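Local coordinates for protein putative glucoamylase (PDB 4GL3) that probably acts as a glycoside hydrolase, a putative glucoamylase of the six-hairpin (alpha/alpha-barrel) clan, consistent with cleavage of glucosidic bonds in carbohydrates, at residues 17-22 / 389-394; 21-26 / 68-73; 64-69 / 383-388. All coordinates share one frame; numbering follows the deposited sequence.

Three helices near the two ends of the chain meet in one cluster: 15-27, 54-69 and 378-393. Interaction 1 joins the first to the third, interaction 2 sets the first against the loop leaving the second, and interaction 3 packs the second on the third, so each helix, or the loop it runs into, serves twice. The centres lie about 7 to 9 Å apart, all on the same side of the chain's centre, with interaction 3 the deepest. Interactions 1 and 2 both start from helix 15-27, and interaction 3 is nested inside the long loop closed by interaction 1, consistent with the closure of an alpha/alpha-barrel. Gln23 and Arg70 bond directly to Arg392 and Glu389.

Interaction 1: 17-22 / 389-394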
loop_
_atom_site.group_PDB
_atom_site.type_symbol
_atom_site.label_atom_id
_atom_site.label_comp_id
_atom_site.label_asym_id
_atom_site.label_seq_id
_atom_site.Cartn_x
_atom_site.Cartn_y
_atom_site.Cartn_z
ATOM N N GLU A 17 1.521 11.875 -20.935
ATOM C CA GLU A 17 0.172 11.461 -21.356
ATOM C C GLU A 17 -0.222 10.044 -20.909
ATOM O O GLU A 17 -1.354 9.803 -20.460
ATOM C CB GLU A 17 0.040 11.567 -22.878
ATOM C CG GLU A 17 0.012 12.994 -23.347
ATOM C CD GLU A 17 0.130 13.130 -24.866
ATOM O OE1 GLU A 17 0.613 12.203 -25.566
ATOM O OE2 GLU A 17 -0.246 14.204 -25.355
ATOM N N LEU A 18 0.723 9.126 -21.048
ATOM C CA LEU A 18 0.545 7.751 -20.642
ATOM C C LEU A 18 0.326 7.678 -19.144
ATOM O O LEU A 18 -0.607 7.003 -18.700
ATOM C CB LEU A 18 1.757 6.898 -21.057
ATOM C CG LEU A 18 1.658 5.392 -20.783
ATOM C CD1 LEU A 18 0.410 4.823 -21.471
ATOM C CD2 LEU A 18 2.958 4.704 -21.227
HETATM N N MSE A 19 1.162 8.374 -18.362
HETATM C CA MSE A 19 1.023 8.349 -16.910
HETATM C C MSE A 19 -0.314 8.884 -16.486
HETATM O O MSE A 19 -0.963 8.287 -15.647
HETATM C CB MSE A 19 2.140 9.126 -16.219
HETATM C CG MSE A 19 3.473 8.393 -16.262
HETATM SE SE MSE A 19 4.871 9.204 -15.172
HETATM C CE MSE A 19 5.320 10.682 -16.346
ATOM N N THR A 20 -0.725 9.994 -17.082
ATOM C CA THR A 20 -1.972 10.636 -16.762
ATOM C C THR A 20 -3.148 9.733 -17.122
ATOM O O THR A 20 -4.059 9.588 -16.322
ATOM C CB THR A 20 -2.118 11.981 -17.478
ATOM O OG1 THR A 20 -1.080 12.850 -17.012
ATOM C CG2 THR A 20 -3.529 12.612 -17.226
ATOM N N LEU A 21 -3.103 9.093 -18.286
ATOM C CA LEU A 21 -4.173 8.142 -18.644
ATOM C C LEU A 21 -4.228 6.975 -17.644
ATOM O O LEU A 21 -5.314 6.588 -17.194
ATOM C CB LEU A 21 -4.026 7.628 -20.078
ATOM C CG LEU A 21 -5.086 6.615 -20.548
ATOM C CD1 LEU A 21 -6.453 7.277 -20.560
ATOM C CD2 LEU A 21 -4.758 6.073 -21.951
ATOM N N VAL A 22 -3.077 6.432 -17.257
ATOM C CA VAL A 22 -3.062 5.304 -16.323
ATOM C C VAL A 22 -3.680 5.732 -14.969
ATOM O O VAL A 22 -4.539 5.042 -14.396
ATOM C CB VAL A 22 -1.641 4.716 -16.184
ATOM C CG1 VAL A 22 -1.533 3.726 -15.005
ATOM C CG2 VAL A 22 -1.252 4.072 -17.511
ATOM N N GLU A 389 2.081 9.278 -8.827
ATOM C CA GLU A 389 2.081 10.681 -8.422
ATOM C C GLU A 389 3.330 11.066 -7.584
ATOM O O GLU A 389 3.881 12.163 -7.757
ATOM C CB GLU A 389 0.814 11.054 -7.627
ATOM C CG GLU A 389 0.651 12.543 -7.430
ATOM C CD GLU A 389 0.594 13.282 -8.759
ATOM O OE1 GLU A 389 -0.067 12.730 -9.673
ATOM O OE2 GLU A 389 1.188 14.385 -8.873
ATOM N N ASN A 390 3.719 10.210 -6.639
ATOM C CA ASN A 390 4.935 10.453 -5.891
ATOM C C ASN A 390 6.153 10.657 -6.804
ATOM O O ASN A 390 6.944 11.571 -6.577
ATOM C CB ASN A 390 5.211 9.343 -4.879
ATOM C CG ASN A 390 4.391 9.497 -3.615
ATOM O OD1 ASN A 390 4.026 10.630 -3.263
ATOM N ND2 ASN A 390 4.095 8.360 -2.914
ATOM N N TYR A 391 6.291 9.820 -7.826
ATOM C CA TYR A 391 7.336 10.045 -8.851
ATOM C C TYR A 391 7.187 11.397 -9.519
ATOM O O TYR A 391 8.169 12.085 -9.711
ATOM C CB TYR A 391 7.296 8.955 -9.923
ATOM C CG TYR A 391 8.101 9.262 -11.163
ATOM C CD1 TYR A 391 9.485 9.394 -11.093
ATOM C CD2 TYR A 391 7.482 9.454 -12.395
ATOM C CE1 TYR A 391 10.241 9.666 -12.211
ATOM C CE2 TYR A 391 8.241 9.723 -13.533
ATOM C CZ TYR A 391 9.615 9.828 -13.405
ATOM O OH TYR A 391 10.379 10.111 -14.476
ATOM N N ARG A 392 5.981 11.790 -9.914
ATOM C CA ARG A 392 5.856 13.039 -10.682
ATOM C C ARG A 392 5.966 14.334 -9.838
ATOM O O ARG A 392 6.462 15.296 -10.315
ATOM C CB ARG A 392 4.528 13.062 -11.462
ATOM C CG ARG A 392 4.288 11.875 -12.402
ATOM C CD ARG A 392 2.882 11.905 -12.998
ATOM N NE ARG A 392 2.833 12.794 -14.148
ATOM C CZ ARG A 392 1.768 12.958 -14.934
ATOM N NH1 ARG A 392 0.587 12.346 -14.673
ATOM N NH2 ARG A 392 1.876 13.752 -15.975
ATOM N N THR A 393 5.436 14.364 -8.614
ATOM C CA THR A 393 5.414 15.584 -7.798
ATOM C C THR A 393 5.737 15.361 -6.290
ATOM O O THR A 393 5.809 16.314 -5.538
ATOM C CB THR A 393 4.003 16.231 -7.833
ATOM O OG1 THR A 393 3.043 15.308 -7.280
ATOM C CG2 THR A 393 3.589 16.676 -9.275
ATOM N N GLY A 394 5.899 14.117 -5.847
ATOM C CA GLY A 394 6.085 13.825 -4.428
ATOM C C GLY A 394 4.888 14.201 -3.547
ATOM O O GLY A 394 5.041 14.304 -2.335
#
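Arg392 and Thr20 make the polar half of this contact, Met19 and Tyr391 the apolar half. The guanidinium of Arg392 meets the Thr20 hydroxyl with its NH1 edge: NH1 donates to Thr20 OG1 over 2.9 Å, with an N-H...O angle of 155° and the oxygen nearly in the guanidinium plane. Met19, here selenomethionine, runs alongside the arginine in the opposite direction. Its CB lies over one guanidinium face, near the rim, while SE packs on the aliphatic part of the arginine, 3.9 Å from Arg392 CG. The same selenium reaches the edge of the tyrosine ring, 3.8 Å from Tyr391 CE2, a Met-aromatic contact made in the ring plane rather than over a face. The bend of Met19 at chi3 (-77°) turns CE back toward the arginine, 3.9 Å from Arg392 NE.

Further partners outside the two segments hold the arginine in place. Its NH2 forms a salt bridge with Asp16 and its NH1 also bonds Gln23 OE1, so the head group is gripped along helix 15-27 by several partners, which should restrict its rotation. In the second shell, Thr20 OG1 bonds the carbonyl oxygen of Asp16, one turn back, and so is itself positioned. Ile333 touches both Met19 and Tyr391, and Pro337 also touches Tyr391.

The two helices are well separated here, their local axes 11.8 Å apart at closest approach and running at 140°, closer to antiparallel than parallel. Long side chains therefore bridge the gap, and the 210 Å² they bury links helix 15-27 to the end of helix 378-393, consistent with the first and last parts of an alpha/alpha-barrel meeting, as the six-hairpin clan suggests.

Interaction 2: 21-26 / 68-73; sequences LVQKQT and IERGFV
With CG of Phe72 swung opposite its carbonyl carbon (chi1 -55°), the ring reaches the backbone of helix 15-27, and Lys24, its CG trans to the backbone N (chi1 -171°), carries its CB and CG past the CE1 side of that ring. Lys24 CA sits over the face, 3.9 Å from the Phe72 centroid and 25° off the normal, a CH-pi contact. Lys24 CB comes to 3.6 Å from Phe72 CZ, and Gln23 CB is 4.0 Å from Phe72 CZ. The opposite face is covered near its rim by CB of Arg70, so the ring is sandwiched.

What delivers the phenylalanine is the end of helix 54-69: Gly71, with positive phi, closes the last turn in a Schellman motif, and the chain then turns Phe72 toward the neighbouring helix. Phe27 also meets this ring, and the Phe72 carbonyl oxygen bonds a glycerol probably left from crystallisation.

Gln23 OE1 and Arg70 NE stay 3.9 Å apart, their amide and guanidinium planes well tilted from each other. Each has its strong polar partner on helix 378-393: Arg392 for Gln23 OE1, Glu389 in a salt bridge for Arg70.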
loop_
_atom_site.group_PDB
_atom_site.type_symbol
_atom_site.label_atom_id
_atom_site.label_comp_id
_atom_site.label_asym_id
_atom_site.label_seq_id
_atom_site.Cartn_x
_atom_site.Cartn_y
_atom_site.Cartn_z
ATOM N N LEU A 21 -3.103 9.093 -18.286
ATOM C CA LEU A 21 -4.173 8.142 -18.644
ATOM C C LEU A 21 -4.228 6.975 -17.644
ATOM O O LEU A 21 -5.314 6.588 -17.194
ATOM C CB LEU A 21 -4.026 7.628 -20.078
ATOM C CG LEU A 21 -5.086 6.615 -20.548
ATOM C CD1 LEU A 21 -6.453 7.277 -20.560
ATOM C CD2 LEU A 21 -4.758 6.073 -21.951
ATOM N N VAL A 22 -3.077 6.432 -17.257
ATOM C CA VAL A 22 -3.062 5.304 -16.323
ATOM C C VAL A 22 -3.680 5.732 -14.969
ATOM O O VAL A 22 -4.539 5.042 -14.396
ATOM C CB VAL A 22 -1.641 4.716 -16.184
ATOM C CG1 VAL A 22 -1.533 3.726 -15.005
ATOM C CG2 VAL A 22 -1.252 4.072 -17.511
ATOM N N GLN A 23 -3.299 6.912 -14.493
ATOM C CA GLN A 23 -3.845 7.421 -13.243
ATOM C C GLN A 23 -5.351 7.675 -13.337
ATOM O O GLN A 23 -6.111 7.337 -12.428
ATOM C CB GLN A 23 -3.127 8.719 -12.862
ATOM C CG GLN A 23 -1.679 8.558 -12.448
ATOM C CD GLN A 23 -1.110 9.891 -11.977
ATOM O OE1 GLN A 23 -0.908 10.789 -12.804
ATOM N NE2 GLN A 23 -0.891 10.045 -10.646
ATOM N N LYS A 24 -5.783 8.287 -14.430
ATOM C CA LYS A 24 -7.189 8.632 -14.618
ATOM C C LYS A 24 -8.079 7.398 -14.752
ATOM O O LYS A 24 -9.148 7.361 -14.179
ATOM C CB LYS A 24 -7.343 9.484 -15.862
ATOM C CG LYS A 24 -8.731 10.121 -16.120
ATOM C CD LYS A 24 -8.607 10.959 -17.419
ATOM C CE LYS A 24 -9.877 11.666 -17.838
ATOM N NZ LYS A 24 -10.292 12.648 -16.813
ATOM N N GLN A 25 -7.659 6.417 -15.544
ATOM C CA GLN A 25 -8.459 5.217 -15.738
ATOM C C GLN A 25 -8.534 4.401 -14.438
ATOM O O GLN A 25 -9.608 3.905 -14.076
ATOM C CB GLN A 25 -7.909 4.346 -16.877
ATOM C CG GLN A 25 -8.919 3.315 -17.406
ATOM C CD GLN A 25 -9.705 3.833 -18.587
ATOM O OE1 GLN A 25 -9.845 5.047 -18.770
ATOM N NE2 GLN A 25 -10.197 2.931 -19.403
ATOM N N THR A 26 -7.411 4.289 -13.733
ATOM C CA THR A 26 -7.344 3.515 -12.501
ATOM C C THR A 26 -8.158 4.211 -11.397
ATOM O O THR A 26 -8.739 3.565 -10.532
ATOM C CB THR A 26 -5.861 3.231 -12.109
ATOM O OG1 THR A 26 -5.140 2.751 -13.273
ATOM C CG2 THR A 26 -5.746 2.190 -10.977
ATOM N N ILE A 68 -7.864 15.046 -7.031
ATOM C CA ILE A 68 -8.142 16.471 -6.913
ATOM C C ILE A 68 -7.025 17.270 -7.588
ATOM O O ILE A 68 -7.293 18.154 -8.391
ATOM C CB ILE A 68 -8.258 16.964 -5.454
ATOM C CG1 ILE A 68 -9.474 16.341 -4.750
ATOM C CG2 ILE A 68 -8.367 18.481 -5.440
ATOM C CD1 ILE A 68 -9.451 16.472 -3.228
ATOM N N GLU A 69 -5.785 16.953 -7.237
ATOM C CA GLU A 69 -4.614 17.651 -7.770
ATOM C C GLU A 69 -4.450 17.461 -9.274
ATOM O O GLU A 69 -3.951 18.351 -9.924
ATOM C CB GLU A 69 -3.346 17.206 -7.021
ATOM C CG GLU A 69 -3.321 17.750 -5.602
ATOM C CD GLU A 69 -3.260 19.271 -5.558
ATOM O OE1 GLU A 69 -2.393 19.851 -6.249
ATOM O OE2 GLU A 69 -4.072 19.887 -4.850
ATOM N N ARG A 70 -4.859 16.306 -9.814
ATOM C CA ARG A 70 -4.811 16.063 -11.258
ATOM C C ARG A 70 -6.042 16.575 -11.997
ATOM O O ARG A 70 -6.095 16.512 -13.224
ATOM C CB ARG A 70 -4.616 14.578 -11.569
ATOM C CG ARG A 70 -3.195 14.079 -11.315
ATOM C CD ARG A 70 -2.237 14.527 -12.403
ATOM N NE ARG A 70 -0.870 14.560 -11.848
ATOM C CZ ARG A 70 0.182 15.105 -12.448
ATOM N NH1 ARG A 70 0.061 15.632 -13.661
ATOM N NH2 ARG A 70 1.354 15.131 -11.834
ATOM N N GLY A 71 -7.013 17.123 -11.269
ATOM C CA GLY A 71 -8.204 17.650 -11.891
ATOM C C GLY A 71 -9.191 16.578 -12.354
ATOM O O GLY A 71 -10.097 16.874 -13.122
ATOM N N PHE A 72 -9.061 15.350 -11.874
ATOM C CA PHE A 72 -10.053 14.314 -12.173
ATOM C C PHE A 72 -11.384 14.601 -11.484
ATOM O O PHE A 72 -12.421 14.236 -12.016
ATOM C CB PHE A 72 -9.585 12.904 -11.765
ATOM C CG PHE A 72 -8.255 12.470 -12.351
ATOM C CD1 PHE A 72 -7.799 12.967 -13.559
ATOM C CD2 PHE A 72 -7.480 11.550 -11.672
ATOM C CE1 PHE A 72 -6.583 12.560 -14.068
ATOM C CE2 PHE A 72 -6.277 11.148 -12.163
ATOM C CZ PHE A 72 -5.822 11.644 -13.371
ATOM N N VAL A 73 -11.344 15.213 -10.296
ATOM C CA VAL A 73 -12.544 15.727 -9.603
ATOM C C VAL A 73 -12.217 17.123 -9.044
ATOM O O VAL A 73 -11.032 17.492 -8.949
ATOM C CB VAL A 73 -13.026 14.790 -8.430
ATOM C CG1 VAL A 73 -13.517 13.447 -8.954
ATOM C CG2 VAL A 73 -11.937 14.600 -7.368
#

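Interaction 3: 64-69 / 383-388; sequences IIVGIE and PIIVMI
Helices 54-69 and 378-393 come close here, with the CA atoms of Val66 and Val386 the nearest pair across the gap at 6.8 Å. Val66 carries its side of the contact alone, pointing its CB at the other helix and splitting its two methyls between two partners. A chi1 of 173° sends CG1 to the far side from the backbone N, where Val66 CG1 meets Ile385 CG2 at 3.7 Å; the valine CB lies 4.0 Å from that same CG2. With chi1 near -60°, Ile385 turns its CG2 methyl, not its longer CG1 arm, to the valine, and the two side chains pass at a slant. The other valine methyl faces Val386 more loosely, 4.4 Å from Val66 CG2 to Val386 CG2.

Neighbouring helix 15-27 fills in round this trio: Gln23 lies against Val66, and Thr26 against Ile385, while the carbonyl oxygen of Ile385 accepts a bond from Gln23 NE2. Phe30 packs on Ile385, and Met257 on Val386.

All three touching residues are buried and bury 109 Å² between them, a small patch in what is probably the helical barrel of the six-hairpin clan. No hydrogen bond crosses the two segments, so the contact rests on van der Waals packing and exclusion of water: beta-branched side chains, stiff on a helix, meet methyl to methyl, and within this patch shape rather than polarity probably governs the fit.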
loop_
_atom_site.group_PDB
_atom_site.type_symbol
_atom_site.label_atom_id
_atom_site.label_comp_id
_atom_site.label_asym_id
_atom_site.label_seq_id
_atom_site.Cartn_x
_atom_site.Cartn_y
_atom_site.Cartn_z
ATOM N N ILE A 64 -7.889 9.748 -3.885
ATOM C CA ILE A 64 -8.754 10.915 -3.966
ATOM C C ILE A 64 -7.925 12.232 -3.986
ATOM O O ILE A 64 -8.197 13.141 -4.794
ATOM C CB ILE A 64 -9.803 10.947 -2.860
ATOM C CG1 ILE A 64 -10.826 9.838 -3.124
ATOM C CG2 ILE A 64 -10.498 12.310 -2.789
ATOM C CD1 ILE A 64 -11.608 9.439 -1.893
ATOM N N ILE A 65 -6.921 12.329 -3.125
ATOM C CA ILE A 65 -6.061 13.517 -3.082
ATOM C C ILE A 65 -5.330 13.707 -4.430
ATOM O O ILE A 65 -5.311 14.828 -4.975
ATOM C CB ILE A 65 -5.043 13.470 -1.923
ATOM C CG1 ILE A 65 -5.778 13.306 -0.560
ATOM C CG2 ILE A 65 -4.178 14.742 -1.930
ATOM C CD1 ILE A 65 -4.855 12.804 0.560
ATOM N N VAL A 66 -4.802 12.611 -4.991
ATOM C CA VAL A 66 -4.163 12.628 -6.321
ATOM C C VAL A 66 -5.149 13.141 -7.375
ATOM O O VAL A 66 -4.852 14.040 -8.164
ATOM C CB VAL A 66 -3.608 11.233 -6.703
ATOM C CG1 VAL A 66 -3.087 11.188 -8.150
ATOM C CG2 VAL A 66 -2.494 10.801 -5.730
ATOM N N GLY A 67 -6.361 12.612 -7.324
ATOM C CA GLY A 67 -7.425 12.996 -8.273
ATOM C C GLY A 67 -7.836 14.458 -8.228
ATOM O O GLY A 67 -8.117 15.053 -9.277
ATOM N N ILE A 68 -7.864 15.046 -7.031
ATOM C CA ILE A 68 -8.142 16.471 -6.913
ATOM C C ILE A 68 -7.025 17.270 -7.588
ATOM O O ILE A 68 -7.293 18.154 -8.391
ATOM C CB ILE A 68 -8.258 16.964 -5.454
ATOM C CG1 ILE A 68 -9.474 16.341 -4.750
ATOM C CG2 ILE A 68 -8.367 18.481 -5.440
ATOM C CD1 ILE A 68 -9.451 16.472 -3.228
ATOM N N GLU A 69 -5.785 16.953 -7.237
ATOM C CA GLU A 69 -4.614 17.651 -7.770
ATOM C C GLU A 69 -4.450 17.461 -9.274
ATOM O O GLU A 69 -3.951 18.351 -9.924
ATOM C CB GLU A 69 -3.346 17.206 -7.021
ATOM C CG GLU A 69 -3.321 17.750 -5.602
ATOM C CD GLU A 69 -3.260 19.271 -5.558
ATOM O OE1 GLU A 69 -2.393 19.851 -6.249
ATOM O OE2 GLU A 69 -4.072 19.887 -4.850
ATOM N N PRO A 383 -1.678 1.563 -5.432
ATOM C CA PRO A 383 -0.271 1.996 -5.544
ATOM C C PRO A 383 0.110 2.494 -6.936
ATOM O O PRO A 383 1.021 3.317 -7.052
ATOM C CB PRO A 383 0.541 0.733 -5.139
ATOM C CG PRO A 383 -0.416 -0.072 -4.267
ATOM C CD PRO A 383 -1.790 0.183 -4.881
ATOM N N ILE A 384 -0.571 2.022 -7.967
ATOM C CA ILE A 384 -0.292 2.493 -9.312
ATOM C C ILE A 384 -0.590 3.980 -9.381
ATOM O O ILE A 384 0.261 4.737 -9.853
ATOM C CB ILE A 384 -1.080 1.724 -10.387
ATOM C CG1 ILE A 384 -0.624 0.261 -10.435
ATOM C CG2 ILE A 384 -0.931 2.399 -11.756
ATOM C CD1 ILE A 384 -1.556 -0.636 -11.277
ATOM N N ILE A 385 -1.748 4.407 -8.873
ATOM C CA ILE A 385 -2.138 5.828 -8.945
ATOM C C ILE A 385 -1.170 6.642 -8.101
ATOM O O ILE A 385 -0.628 7.660 -8.536
ATOM C CB ILE A 385 -3.572 6.114 -8.407
ATOM C CG1 ILE A 385 -4.633 5.364 -9.172
ATOM C CG2 ILE A 385 -3.901 7.622 -8.503
ATOM C CD1 ILE A 385 -5.975 5.296 -8.454
ATOM N N VAL A 386 -0.970 6.205 -6.859
ATOM C CA VAL A 386 -0.278 7.016 -5.872
ATOM C C VAL A 386 1.221 7.081 -6.084
ATOM O O VAL A 386 1.819 8.122 -5.888
ATOM C CB VAL A 386 -0.617 6.537 -4.411
ATOM C CG1 VAL A 386 0.257 7.270 -3.395
ATOM C CG2 VAL A 386 -2.088 6.775 -4.116
HETATM N N MSE A 387 1.855 5.979 -6.478
HETATM C CA MSE A 387 3.318 5.976 -6.647
HETATM C C MSE A 387 3.695 6.685 -7.931
HETATM O O MSE A 387 4.722 7.343 -7.976
HETATM C CB MSE A 387 3.907 4.546 -6.593
HETATM C CG MSE A 387 3.705 3.849 -5.235
HETATM SE SE MSE A 387 4.574 4.743 -3.739
HETATM C CE MSE A 387 6.362 4.011 -3.793
ATOM N N ILE A 388 2.837 6.625 -8.954
ATOM C CA ILE A 388 3.035 7.454 -10.133
ATOM C C ILE A 388 3.039 8.893 -9.664
ATOM O O ILE A 388 3.942 9.661 -10.018
ATOM C CB ILE A 388 1.987 7.231 -11.258
ATOM C CG1 ILE A 388 2.234 5.878 -11.964
ATOM C CG2 ILE A 388 1.985 8.402 -12.273
ATOM C CD1 ILE A 388 1.078 5.430 -12.865
#